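Local coordinates for major pilin backbone protein T-antigen, T13 (Streptococcus pyogenes, PDB 6BBT) that probably polymerises into the shaft of the surface pilus as its repeating backbone subunit, reinforced by isopeptide bonding, and serves as the T antigen used in serotyping, at residues Thr157-Glu162 against Asp271-Thr276; Lys174-Thr179 against Leu234-Ala239; Leu248-Ile253 against Lys265-Ala270. One frame throughout, in Å; residues are numbered along the deposited sequence.

Contact 1 (Thr157-Glu162 against Asp271-Thr276); sequences TSLKIE and DEIVVT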
ATOM      1  N   THR A 157       8.242   4.351  -6.587  1.00 17.41           N
ATOM      2  CA  THR A 157       8.835   4.593  -7.874  1.00 18.54           C
ATOM      3  C   THR A 157       9.842   5.762  -7.751  1.00 18.88           C
ATOM      4  O   THR A 157      10.352   6.035  -6.644  1.00 17.10           O
ATOM      5  CB  THR A 157       7.737   4.753  -8.952  1.00 18.66           C
ATOM      6  OG1 THR A 157       8.340   4.784 -10.249  1.00 20.60           O
ATOM      7  CG2 THR A 157       6.898   5.989  -8.725  1.00 18.62           C
ATOM      8  N   SER A 158      10.189   6.365  -8.882  1.00 19.58           N
ATOM      9  CA  SER A 158      11.153   7.452  -8.912  1.00 20.72           C
ATOM     10  C   SER A 158      10.872   8.404 -10.064  1.00 20.70           C
ATOM     11  O   SER A 158      10.280   8.019 -11.063  1.00 20.40           O
ATOM     12  CB  SER A 158      12.589   6.916  -9.016  1.00 21.64           C
ATOM     13  OG  SER A 158      12.820   6.306 -10.272  1.00 22.24           O
ATOM     14  N   LEU A 159      11.293   9.651  -9.899  1.00 19.25           N
ATOM     15  CA  LEU A 159      11.234  10.631 -10.950  1.00 19.04           C
ATOM     16  C   LEU A 159      12.561  11.384 -10.989  1.00 18.70           C
ATOM     17  O   LEU A 159      12.975  11.952  -9.997  1.00 17.37           O
ATOM     18  CB  LEU A 159      10.087  11.613 -10.701  1.00 20.42           C
ATOM     19  CG  LEU A 159       9.977  12.805 -11.663  1.00 21.61           C
ATOM     20  CD1 LEU A 159       9.766  12.321 -13.082  1.00 23.08           C
ATOM     21  CD2 LEU A 159       8.851  13.733 -11.253  1.00 22.35           C
ATOM     22  N   LYS A 160      13.222  11.367 -12.137  1.00 18.52           N
ATOM     23  CA  LYS A 160      14.397  12.177 -12.368  1.00 18.94           C
ATOM     24  C   LYS A 160      14.015  13.278 -13.357  1.00 18.97           C
ATOM     25  O   LYS A 160      13.276  13.027 -14.330  1.00 18.84           O
ATOM     26  CB  LYS A 160      15.519  11.306 -12.913  1.00 20.45           C
ATOM     27  CG  LYS A 160      16.778  12.067 -13.296  1.00 22.09           C
ATOM     28  CD  LYS A 160      17.896  11.110 -13.625  1.00 23.96           C
ATOM     29  CE  LYS A 160      19.043  11.824 -14.311  1.00 27.00           C
ATOM     30  NZ  LYS A 160      20.197  10.883 -14.460  1.00 29.25           N
ATOM     31  N   ILE A 161      14.498  14.490 -13.091  1.00 18.03           N
ATOM     32  CA  ILE A 161      14.262  15.637 -13.937  1.00 18.96           C
ATOM     33  C   ILE A 161      15.626  16.203 -14.300  1.00 21.51           C
ATOM     34  O   ILE A 161      16.412  16.553 -13.414  1.00 20.12           O
ATOM     35  CB  ILE A 161      13.398  16.708 -13.244  1.00 18.49           C
ATOM     36  CG1 ILE A 161      12.024  16.134 -12.868  1.00 18.87           C
ATOM     37  CG2 ILE A 161      13.202  17.933 -14.142  1.00 18.48           C
ATOM     38  CD1 ILE A 161      11.212  17.020 -11.950  1.00 19.48           C
ATOM     39  N   GLU A 162      15.904  16.284 -15.600  1.00 23.73           N
ATOM     40  CA  GLU A 162      17.157  16.841 -16.088  1.00 26.60           C
ATOM     41  C   GLU A 162      16.930  17.987 -17.053  1.00 26.10           C
ATOM     42  O   GLU A 162      15.968  17.974 -17.823  1.00 24.29           O
ATOM     43  CB  GLU A 162      17.957  15.764 -16.787  1.00 31.49           C
ATOM     44  CG  GLU A 162      19.406  16.160 -16.989  1.00 37.17           C
ATOM     45  CD  GLU A 162      20.146  15.212 -17.884  1.00 41.99           C
ATOM     46  OE1 GLU A 162      19.887  13.992 -17.783  1.00 48.34           O
ATOM     47  OE2 GLU A 162      20.983  15.702 -18.675  1.00 44.64           O
ATOM     48  N   ASP A 271      10.330   7.102 -13.951  1.00 26.97           N
ATOM     49  CA  ASP A 271      10.132   8.215 -14.909  1.00 26.61           C
ATOM     50  C   ASP A 271      11.439   9.032 -15.019  1.00 25.08           C
ATOM     51  O   ASP A 271      12.123   9.271 -14.009  1.00 24.07           O
ATOM     52  CB  ASP A 271       9.057   9.215 -14.437  1.00 26.96           C
ATOM     53  CG  ASP A 271       7.599   8.756 -14.645  1.00 29.02           C
ATOM     54  OD1 ASP A 271       7.377   7.682 -15.270  1.00 24.15           O
ATOM     55  OD2 ASP A 271       6.676   9.539 -14.157  1.00 26.62           O
ATOM     56  N   GLU A 272      11.765   9.471 -16.228  1.00 23.65           N
ATOM     57  CA  GLU A 272      12.719  10.557 -16.414  1.00 24.61           C
ATOM     58  C   GLU A 272      12.153  11.599 -17.359  1.00 22.90           C
ATOM     59  O   GLU A 272      11.718  11.276 -18.476  1.00 22.82           O
ATOM     60  CB  GLU A 272      14.080  10.085 -16.912  1.00 27.26           C
ATOM     61  CG  GLU A 272      15.091  11.234 -16.867  1.00 31.62           C
ATOM     62  CD  GLU A 272      16.468  10.899 -17.403  1.00 35.53           C
ATOM     63  OE1 GLU A 272      16.697   9.728 -17.787  1.00 38.73           O
ATOM     64  OE2 GLU A 272      17.314  11.833 -17.423  1.00 36.95           O
ATOM     65  N   ILE A 273      12.149  12.843 -16.891  1.00 21.17           N
ATOM     66  CA  ILE A 273      11.755  13.985 -17.680  1.00 21.37           C
ATOM     67  C   ILE A 273      13.015  14.737 -18.069  1.00 22.28           C
ATOM     68  O   ILE A 273      13.839  15.052 -17.211  1.00 23.16           O
ATOM     69  CB  ILE A 273      10.781  14.915 -16.922  1.00 20.93           C
ATOM     70  CG1 ILE A 273       9.432  14.204 -16.704  1.00 21.14           C
ATOM     71  CG2 ILE A 273      10.557  16.212 -17.693  1.00 20.35           C
ATOM     72  CD1 ILE A 273       8.424  14.990 -15.885  1.00 20.99           C
ATOM     73  N   VAL A 274      13.165  15.002 -19.366  1.00 22.79           N
ATOM     74  CA  VAL A 274      14.265  15.808 -19.883  1.00 22.85           C
ATOM     75  C   VAL A 274      13.618  17.058 -20.425  1.00 22.20           C
ATOM     76  O   VAL A 274      12.776  16.984 -21.324  1.00 23.20           O
ATOM     77  CB  VAL A 274      15.068  15.083 -20.988  1.00 23.36           C
ATOM     78  CG1 VAL A 274      16.189  15.982 -21.502  1.00 24.16           C
ATOM     79  CG2 VAL A 274      15.646  13.775 -20.467  1.00 23.27           C
ATOM     80  N   VAL A 275      13.963  18.199 -19.834  1.00 21.83           N
ATOM     81  CA  VAL A 275      13.444  19.487 -20.258  1.00 21.85           C
ATOM     82  C   VAL A 275      14.521  20.157 -21.094  1.00 23.09           C
ATOM     83  O   VAL A 275      15.620  20.394 -20.600  1.00 23.90           O
ATOM     84  CB  VAL A 275      13.125  20.373 -19.045  1.00 22.24           C
ATOM     85  CG1 VAL A 275      12.582  21.730 -19.483  1.00 21.83           C
ATOM     86  CG2 VAL A 275      12.152  19.653 -18.109  1.00 21.35           C
ATOM     87  N   THR A 276      14.203  20.458 -22.347  1.00 24.65           N
ATOM     88  CA  THR A 276      15.168  21.018 -23.299  1.00 25.66           C
ATOM     89  C   THR A 276      14.862  22.480 -23.516  1.00 26.66           C
ATOM     90  O   THR A 276      13.748  22.826 -23.917  1.00 28.03           O
ATOM     91  CB  THR A 276      15.134  20.262 -24.622  1.00 26.43           C
ATOM     92  OG1 THR A 276      15.567  18.925 -24.374  1.00 26.87           O
ATOM     93  CG2 THR A 276      16.077  20.915 -25.687  1.00 27.15           C
TER
HETATM   94  O   HOH W   1      13.566   7.868 -12.138  1.00 22.42           O

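Contact 2 (Lys174-Thr179 against Leu234-Ala239); sequences KDFNFT and LTEDKA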
ATOM      1  N   LYS A 174      23.687  29.154 -17.273  1.00 53.81           N
ATOM      2  CA  LYS A 174      22.425  29.799 -16.927  1.00 48.45           C
ATOM      3  C   LYS A 174      21.521  28.855 -16.140  1.00 43.95           C
ATOM      4  O   LYS A 174      21.373  27.686 -16.492  1.00 42.52           O
ATOM      5  CB  LYS A 174      21.708  30.284 -18.189  1.00 48.41           C
ATOM      6  CG  LYS A 174      20.290  30.776 -17.945  1.00 49.62           C
ATOM      7  CD  LYS A 174      19.806  31.651 -19.089  1.00 50.10           C
ATOM      8  CE  LYS A 174      18.287  31.701 -19.142  1.00 49.31           C
ATOM      9  NZ  LYS A 174      17.720  32.517 -18.034  1.00 50.07           N
ATOM     10  N   ASP A 175      20.920  29.373 -15.074  1.00 39.86           N
ATOM     11  CA  ASP A 175      20.028  28.575 -14.233  1.00 40.66           C
ATOM     12  C   ASP A 175      18.585  28.777 -14.676  1.00 35.94           C
ATOM     13  O   ASP A 175      18.129  29.902 -14.856  1.00 36.80           O
ATOM     14  CB  ASP A 175      20.185  28.934 -12.750  1.00 43.49           C
ATOM     15  CG  ASP A 175      21.497  28.426 -12.148  1.00 47.32           C
ATOM     16  OD1 ASP A 175      21.991  27.337 -12.529  1.00 49.96           O
ATOM     17  OD2 ASP A 175      22.027  29.120 -11.260  1.00 52.47           O
ATOM     18  N   PHE A 176      17.886  27.672 -14.881  1.00 29.66           N
ATOM     19  CA  PHE A 176      16.477  27.710 -15.227  1.00 28.69           C
ATOM     20  C   PHE A 176      15.657  27.375 -13.978  1.00 25.39           C
ATOM     21  O   PHE A 176      16.071  26.551 -13.160  1.00 21.85           O
ATOM     22  CB  PHE A 176      16.211  26.754 -16.376  1.00 28.64           C
ATOM     23  CG  PHE A 176      16.914  27.140 -17.645  1.00 30.07           C
ATOM     24  CD1 PHE A 176      18.254  26.821 -17.838  1.00 31.38           C
ATOM     25  CD2 PHE A 176      16.247  27.837 -18.646  1.00 31.50           C
ATOM     26  CE1 PHE A 176      18.913  27.177 -19.010  1.00 31.77           C
ATOM     27  CE2 PHE A 176      16.900  28.203 -19.820  1.00 31.72           C
ATOM     28  CZ  PHE A 176      18.233  27.866 -20.003  1.00 32.54           C
ATOM     29  N   ASN A 177      14.523  28.055 -13.831  1.00 24.08           N
ATOM     30  CA  ASN A 177      13.723  28.005 -12.616  1.00 23.81           C
ATOM     31  C   ASN A 177      12.511  27.114 -12.802  1.00 23.16           C
ATOM     32  O   ASN A 177      11.687  27.357 -13.689  1.00 22.93           O
ATOM     33  CB  ASN A 177      13.269  29.403 -12.240  1.00 25.97           C
ATOM     34  CG  ASN A 177      14.433  30.292 -11.892  1.00 28.52           C
ATOM     35  OD1 ASN A 177      15.179  29.998 -10.971  1.00 30.95           O
ATOM     36  ND2 ASN A 177      14.637  31.339 -12.666  1.00 31.05           N
ATOM     37  N   PHE A 178      12.413  26.098 -11.952  1.00 21.15           N
ATOM     38  CA  PHE A 178      11.377  25.078 -12.033  1.00 19.35           C
ATOM     39  C   PHE A 178      10.488  25.103 -10.802  1.00 18.68           C
ATOM     40  O   PHE A 178      10.923  25.491  -9.705  1.00 17.23           O
ATOM     41  CB  PHE A 178      12.022  23.704 -12.083  1.00 18.82           C
ATOM     42  CG  PHE A 178      12.731  23.427 -13.358  1.00 19.71           C
ATOM     43  CD1 PHE A 178      14.054  23.813 -13.536  1.00 20.16           C
ATOM     44  CD2 PHE A 178      12.073  22.794 -14.400  1.00 20.34           C
ATOM     45  CE1 PHE A 178      14.708  23.562 -14.731  1.00 20.44           C
ATOM     46  CE2 PHE A 178      12.727  22.536 -15.594  1.00 20.81           C
ATOM     47  CZ  PHE A 178      14.046  22.921 -15.756  1.00 20.70           C
ATOM     48  N   THR A 179       9.270  24.599 -10.988  1.00 18.23           N
ATOM     49  CA  THR A 179       8.304  24.421  -9.914  1.00 17.85           C
ATOM     50  C   THR A 179       7.726  23.014 -10.043  1.00 17.19           C
ATOM     51  O   THR A 179       7.260  22.642 -11.104  1.00 17.25           O
ATOM     52  CB  THR A 179       7.178  25.474  -9.999  1.00 18.25           C
ATOM     53  OG1 THR A 179       7.743  26.789  -9.914  1.00 18.92           O
ATOM     54  CG2 THR A 179       6.205  25.327  -8.854  1.00 19.34           C
ATOM     55  N   LEU A 234       5.025  19.708 -13.325  1.00 17.09           N
ATOM     56  CA  LEU A 234       6.302  20.403 -13.404  1.00 17.64           C
ATOM     57  C   LEU A 234       6.131  21.559 -14.363  1.00 18.39           C
ATOM     58  O   LEU A 234       5.582  21.391 -15.441  1.00 18.18           O
ATOM     59  CB  LEU A 234       7.392  19.468 -13.916  1.00 17.85           C
ATOM     60  CG  LEU A 234       8.795  20.080 -14.062  1.00 18.21           C
ATOM     61  CD1 LEU A 234       9.370  20.455 -12.703  1.00 18.13           C
ATOM     62  CD2 LEU A 234       9.711  19.122 -14.813  1.00 18.17           C
ATOM     63  N   THR A 235       6.584  22.737 -13.961  1.00 18.97           N
ATOM     64  CA  THR A 235       6.648  23.878 -14.861  1.00 19.11           C
ATOM     65  C   THR A 235       8.046  24.470 -14.823  1.00 19.17           C
ATOM     66  O   THR A 235       8.828  24.186 -13.909  1.00 17.07           O
ATOM     67  CB  THR A 235       5.648  24.967 -14.458  1.00 19.62           C
ATOM     68  OG1 THR A 235       5.921  25.377 -13.126  1.00 19.35           O
ATOM     69  CG2 THR A 235       4.237  24.470 -14.519  1.00 20.31           C
ATOM     70  N   GLU A 236       8.360  25.266 -15.836  1.00 19.95           N
ATOM     71  CA  GLU A 236       9.603  26.034 -15.876  1.00 21.25           C
ATOM     72  C   GLU A 236       9.224  27.462 -16.172  1.00 21.69           C
ATOM     73  O   GLU A 236       8.456  27.716 -17.079  1.00 23.29           O
ATOM     74  CB  GLU A 236      10.561  25.515 -16.966  1.00 22.38           C
ATOM     75  CG  GLU A 236      11.986  26.096 -16.882  1.00 23.71           C
ATOM     76  CD  GLU A 236      12.809  25.872 -18.150  1.00 24.92           C
ATOM     77  OE1 GLU A 236      13.580  24.893 -18.203  1.00 28.43           O
ATOM     78  OE2 GLU A 236      12.689  26.677 -19.098  1.00 24.02           O
ATOM     79  N   ASP A 237       9.777  28.409 -15.437  1.00 24.23           N
ATOM     80  CA  ASP A 237       9.582  29.817 -15.774  1.00 25.97           C
ATOM     81  C   ASP A 237      10.077  30.126 -17.194  1.00 26.73           C
ATOM     82  O   ASP A 237      11.054  29.523 -17.676  1.00 24.76           O
ATOM     83  CB  ASP A 237      10.287  30.716 -14.767  1.00 27.96           C
ATOM     84  CG  ASP A 237       9.675  30.634 -13.382  1.00 29.26           C
ATOM     85  OD1 ASP A 237       8.577  30.071 -13.246  1.00 30.00           O
ATOM     86  OD2 ASP A 237      10.290  31.140 -12.431  1.00 32.38           O
ATOM     87  N   LYS A 238       9.372  31.044 -17.862  1.00 27.29           N
ATOM     88  CA  LYS A 238       9.765  31.506 -19.188  1.00 29.32           C
ATOM     89  C   LYS A 238      11.184  32.058 -19.099  1.00 30.67           C
ATOM     90  O   LYS A 238      11.506  32.805 -18.188  1.00 31.39           O
ATOM     91  CB  LYS A 238       8.808  32.588 -19.698  1.00 29.17           C
ATOM     92  N   ALA A 239      12.035  31.639 -20.025  1.00 33.56           N
ATOM     93  CA  ALA A 239      13.413  32.116 -20.090  1.00 34.72           C
ATOM     94  C   ALA A 239      13.580  32.820 -21.433  1.00 35.00           C
ATOM     95  O   ALA A 239      13.405  32.207 -22.480  1.00 32.67           O
ATOM     96  CB  ALA A 239      14.379  30.950 -19.963  1.00 35.20           C
TER
HETATM   97  O   HOH W   2      13.537  29.355 -16.247  1.00 27.20           O
HETATM   98  O   HOH W   3       8.696  27.374 -12.398  1.00 31.91           O

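Contact 3 (Leu248-Ile253 against Lys265-Ala270); sequences LKEGEI and KTDESA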
ATOM      1  N   LEU A 248       8.935  12.758 -21.518  1.00 24.66           N
ATOM      2  CA  LEU A 248       8.811  11.856 -20.391  1.00 25.82           C
ATOM      3  C   LEU A 248       9.143  10.463 -20.893  1.00 27.25           C
ATOM      4  O   LEU A 248       8.512   9.975 -21.832  1.00 28.18           O
ATOM      5  CB  LEU A 248       7.391  11.908 -19.815  1.00 24.74           C
ATOM      6  CG  LEU A 248       7.016  10.840 -18.778  1.00 25.25           C
ATOM      7  CD1 LEU A 248       7.879  10.963 -17.535  1.00 25.27           C
ATOM      8  CD2 LEU A 248       5.546  10.966 -18.405  1.00 25.93           C
ATOM      9  N   LYS A 249      10.128   9.844 -20.258  1.00 29.16           N
ATOM     10  CA  LYS A 249      10.549   8.475 -20.535  1.00 32.78           C
ATOM     11  C   LYS A 249      10.074   7.624 -19.351  1.00 32.30           C
ATOM     12  O   LYS A 249      10.455   7.896 -18.226  1.00 27.36           O
ATOM     13  CB  LYS A 249      12.078   8.458 -20.667  1.00 36.64           C
ATOM     14  CG  LYS A 249      12.723   7.105 -20.920  1.00 41.23           C
ATOM     15  CD  LYS A 249      12.526   6.634 -22.348  1.00 45.71           C
ATOM     16  CE  LYS A 249      12.888   5.160 -22.505  1.00 47.98           C
ATOM     17  NZ  LYS A 249      14.313   4.879 -22.176  1.00 49.75           N
ATOM     18  N   GLU A 250       9.231   6.620 -19.612  1.00 34.70           N
ATOM     19  CA  GLU A 250       8.705   5.712 -18.579  1.00 37.63           C
ATOM     20  C   GLU A 250       9.361   4.349 -18.713  1.00 38.85           C
ATOM     21  O   GLU A 250       9.065   3.601 -19.651  1.00 41.66           O
ATOM     22  CB  GLU A 250       7.183   5.560 -18.695  1.00 39.78           C
ATOM     23  CG  GLU A 250       6.420   6.872 -18.837  1.00 43.71           C
ATOM     24  CD  GLU A 250       4.924   6.732 -18.547  1.00 47.18           C
ATOM     25  OE1 GLU A 250       4.131   6.870 -19.505  1.00 47.11           O
ATOM     26  OE2 GLU A 250       4.548   6.485 -17.363  1.00 47.84           O
ATOM     27  N   GLY A 251      10.262   4.032 -17.788  1.00 41.45           N
ATOM     28  CA  GLY A 251      11.037   2.795 -17.845  1.00 43.46           C
ATOM     29  C   GLY A 251      11.875   2.706 -19.113  1.00 46.12           C
ATOM     30  O   GLY A 251      12.698   3.588 -19.366  1.00 45.93           O
ATOM     31  N   GLU A 252      11.664   1.641 -19.896  1.00 49.85           N
ATOM     32  CA  GLU A 252      12.290   1.467 -21.220  1.00 51.79           C
ATOM     33  C   GLU A 252      11.331   1.707 -22.409  1.00 53.22           C
ATOM     34  O   GLU A 252      11.794   1.728 -23.559  1.00 57.53           O
ATOM     35  CB  GLU A 252      12.923   0.073 -21.331  1.00 52.34           C
ATOM     36  N   ILE A 253      10.025   1.881 -22.149  1.00 51.16           N
ATOM     37  CA  ILE A 253       9.050   2.306 -23.183  1.00 50.83           C
ATOM     38  C   ILE A 253       9.378   3.702 -23.732  1.00 52.16           C
ATOM     39  O   ILE A 253       9.908   4.553 -23.009  1.00 54.47           O
ATOM     40  CB  ILE A 253       7.608   2.327 -22.645  1.00 47.77           C
ATOM     41  N   LYS A 265       0.478  11.185 -13.635  1.00 21.31           N
ATOM     42  CA  LYS A 265       0.300  10.249 -12.529  1.00 22.43           C
ATOM     43  C   LYS A 265       1.506   9.316 -12.435  1.00 21.33           C
ATOM     44  O   LYS A 265       1.969   8.811 -13.463  1.00 21.22           O
ATOM     45  CB  LYS A 265      -0.971   9.438 -12.733  1.00 25.51           C
ATOM     46  CG  LYS A 265      -1.296   8.561 -11.536  1.00 30.34           C
ATOM     47  CD  LYS A 265      -2.563   7.733 -11.716  1.00 33.50           C
ATOM     48  CE  LYS A 265      -3.735   8.347 -10.974  1.00 38.34           C
ATOM     49  NZ  LYS A 265      -4.935   7.464 -11.016  1.00 43.64           N
ATOM     50  N   THR A 266       2.001   9.065 -11.220  1.00 19.72           N
ATOM     51  CA  THR A 266       3.103   8.131 -11.036  1.00 19.92           C
ATOM     52  C   THR A 266       2.553   6.707 -11.066  1.00 20.93           C
ATOM     53  O   THR A 266       1.442   6.459 -10.602  1.00 19.90           O
ATOM     54  CB  THR A 266       3.855   8.337  -9.694  1.00 19.60           C
ATOM     55  OG1 THR A 266       3.018   7.971  -8.597  1.00 18.94           O
ATOM     56  CG2 THR A 266       4.312   9.795  -9.528  1.00 19.08           C
ATOM     57  N   ASP A 267       3.346   5.787 -11.589  1.00 22.52           N
ATOM     58  CA  ASP A 267       3.001   4.358 -11.603  1.00 25.27           C
ATOM     59  C   ASP A 267       4.274   3.548 -11.360  1.00 25.59           C
ATOM     60  O   ASP A 267       5.248   4.097 -10.845  1.00 23.85           O
ATOM     61  CB  ASP A 267       2.261   3.996 -12.905  1.00 26.85           C
ATOM     62  CG  ASP A 267       3.104   4.202 -14.150  1.00 28.75           C
ATOM     63  OD1 ASP A 267       4.354   4.089 -14.108  1.00 28.06           O
ATOM     64  OD2 ASP A 267       2.499   4.493 -15.205  1.00 34.26           O
ATOM     65  N   GLU A 268       4.311   2.280 -11.757  1.00 27.50           N
ATOM     66  CA  GLU A 268       5.387   1.393 -11.314  1.00 29.21           C
ATOM     67  C   GLU A 268       6.700   1.606 -12.070  1.00 28.11           C
ATOM     68  O   GLU A 268       7.765   1.278 -11.557  1.00 28.19           O
ATOM     69  CB  GLU A 268       4.952  -0.081 -11.366  1.00 33.77           C
ATOM     70  CG  GLU A 268       3.523  -0.323 -10.857  1.00 38.53           C
ATOM     71  CD  GLU A 268       3.404  -1.374  -9.764  1.00 42.80           C
ATOM     72  OE1 GLU A 268       4.137  -2.391  -9.795  1.00 47.44           O
ATOM     73  OE2 GLU A 268       2.549  -1.174  -8.869  1.00 45.12           O
ATOM     74  N   SER A 269       6.655   2.181 -13.262  1.00 26.81           N
ATOM     75  CA  SER A 269       7.901   2.406 -14.003  1.00 27.87           C
ATOM     76  C   SER A 269       8.625   3.680 -13.547  1.00 26.94           C
ATOM     77  O   SER A 269       7.990   4.683 -13.269  1.00 26.73           O
ATOM     78  CB  SER A 269       7.638   2.458 -15.503  1.00 29.37           C
ATOM     79  OG  SER A 269       6.710   3.458 -15.821  1.00 32.09           O
ATOM     80  N   ALA A 270       9.952   3.626 -13.493  1.00 26.81           N
ATOM     81  CA  ALA A 270      10.784   4.810 -13.206  1.00 28.19           C
ATOM     82  C   ALA A 270      10.703   5.866 -14.312  1.00 28.33           C
ATOM     83  O   ALA A 270      10.970   5.549 -15.466  1.00 33.33           O
ATOM     84  CB  ALA A 270      12.223   4.389 -12.996  1.00 27.81           C
TER
HETATM   85  O   HOH W   4      12.972   5.972 -17.608  1.00 44.85           O

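Contact 1 (Thr157-Glu162 against Asp271-Thr276)
Asp271 O is gripped from two directions: Lys160 N donates to it at 3.0 Å, and a water donates to the same Asp271 O at 2.7 Å. The CA-H of Leu159 also leans on this oxygen. Further along, Ile273 N bonds to Lys160 O at 2.8 Å with an N-H...O angle of 167°, Glu162 N turns back to Ile273 O, and Val275 N reaches Glu162 O at 2.8 Å. This alternation, in which one residue bonds to two partners flanking its opposite number, is the ladder of parallel strands, here 13° apart in direction. The pairing sets the opening strand of the C-terminal domain beside its closing strand, as in pilin domains of the immunoglobulin-like CnaB type, an assignment with which the transthyretin-clan family is consistent. Strands 220-227 and 242-250 continue the sheet on the outer sides of the pair.

Leu159, Ile161, Asp271, Ile273 and Val275 turn toward the second sheet, where Tyr232 and Leu234 wait; branched aliphatics suit this buried face. Leu159 CD1 crosses to Asp271 CB at 3.5 Å, and Asp271 OD2 hydrogen-bonds Tyr232 OH. On the other, partly exposed face, Lys160 and Glu272 lie side by side and point the same way, because each chain is extended with CG trans to the backbone N (chi1 176° for Lys160). Lys160 CE passes Glu272 OE2 at 3.6 Å, yet NZ stays 4.2 Å from that OE2, beyond a salt bridge. Its charge probably still eases the approach of Glu162 OE1 to Glu272 OE2, 3.4 Å.

Contact 2 (Lys174-Thr179 against Leu234-Ala239)
Glu236 reaches from its strand across Phe178 to Phe176. Glu236 CB rests 3.9 Å from Phe178 CE2. Glu236 CG, anti to the backbone N (chi1 -169°), lies over one face of the Phe178 ring in a CH-pi contact, 4.0 Å from the ring centroid and displaced toward the rim. The chain, extended beyond CG, carries the carboxylate on to Phe176, where Glu236 CD comes 3.9 Å from Phe176 CB. At the tip Glu236 OE1 approaches Phe178 CZ at 3.2 Å, the carboxylate standing almost upright to that ring at 82°, while OE2 passes Phe176 CD2 and bonds to Thr244 OG1. Phe176 CE2 also receives Ala239 CB, 3.7 Å away.

The backbones pair antiparallel beneath these side chains: Thr179 and Thr235 exchange two hydrogen bonds, and Asp237 N donates to Asn177 O at 2.8 Å as the strand ends. On the opposite face a water links the buried hydroxyl of Thr179, which also hydrogen-bonds Lys212 NZ, to the exposed acid of Asp237.

Lys163 NZ makes a weak hydrogen bond to Glu236 OE1, and Asn277 touches Phe176. A lysine, an asparagine and a glutamate gathered among aromatics are characteristic of the intramolecular isopeptide site of CnaB-type pilin domains, where the glutamate probably assists bond formation.

Contact 3 (Leu248-Ile253 against Lys265-Ala270)
Glu250 and Asp267 bring their carboxylates together with the side chains at about a right angle, although the two flat groups themselves are nearly parallel, their planes 8° apart. Glu250 OE2 comes 3.6 Å from Asp267 OD2. Two like charges this close would probably raise the affinity of one of them for a proton, and the surface setting should help to screen them.

Asp267 is held by its own loop. Asp267 OD1 takes Ser269 N at 3.1 Å on the anti side, closing an Asx turn, and Ser269 OG at 3.0 Å on the syn side. With chi1 at 58°, Ser269 tucks its hydroxyl between backbone N and carbonyl carbon, which lets one small residue supply both donors; the same Ser269 OG lies against Glu250 CB, 3.6 Å away.

The motif opposite is a type II' beta turn from Glu250 to Ile253, the hairpin end joining strands 242-250 and 253-257. Gly251 takes its second position, where phi is 60°, a conformation that a residue without a side chain adopts readily. Gly251 N donates to Ala270 O at 2.9 Å, carrying the pairing of strands 242-250 and 271-279 one step into the loop. A water sits 3.0 Å from Gly251 O, close to Ala270 O as well.

Overall arrangement
Following the chain from the N terminus, 157-162 comes first, and its partner 271-276 lies on the last strand, so contact 1 spans the whole C-terminal domain. Contacts 2 and 3 both fall within that span, one after the other without crossing: 174-179 returns to 234-239 before the short loop of 248-253 and 265-270 opens. Contact 3 reaches the same sheet as contact 1 through strand 242-250, joined by the probable bond from Lys249 N to Glu272 O. Contact 2 belongs to the other sheet of the sandwich and meets contact 1 through Ile161 and Val275, which pack on Leu234. Contacts 2 and 3 do not touch, their nearest atoms being about 9 Å apart.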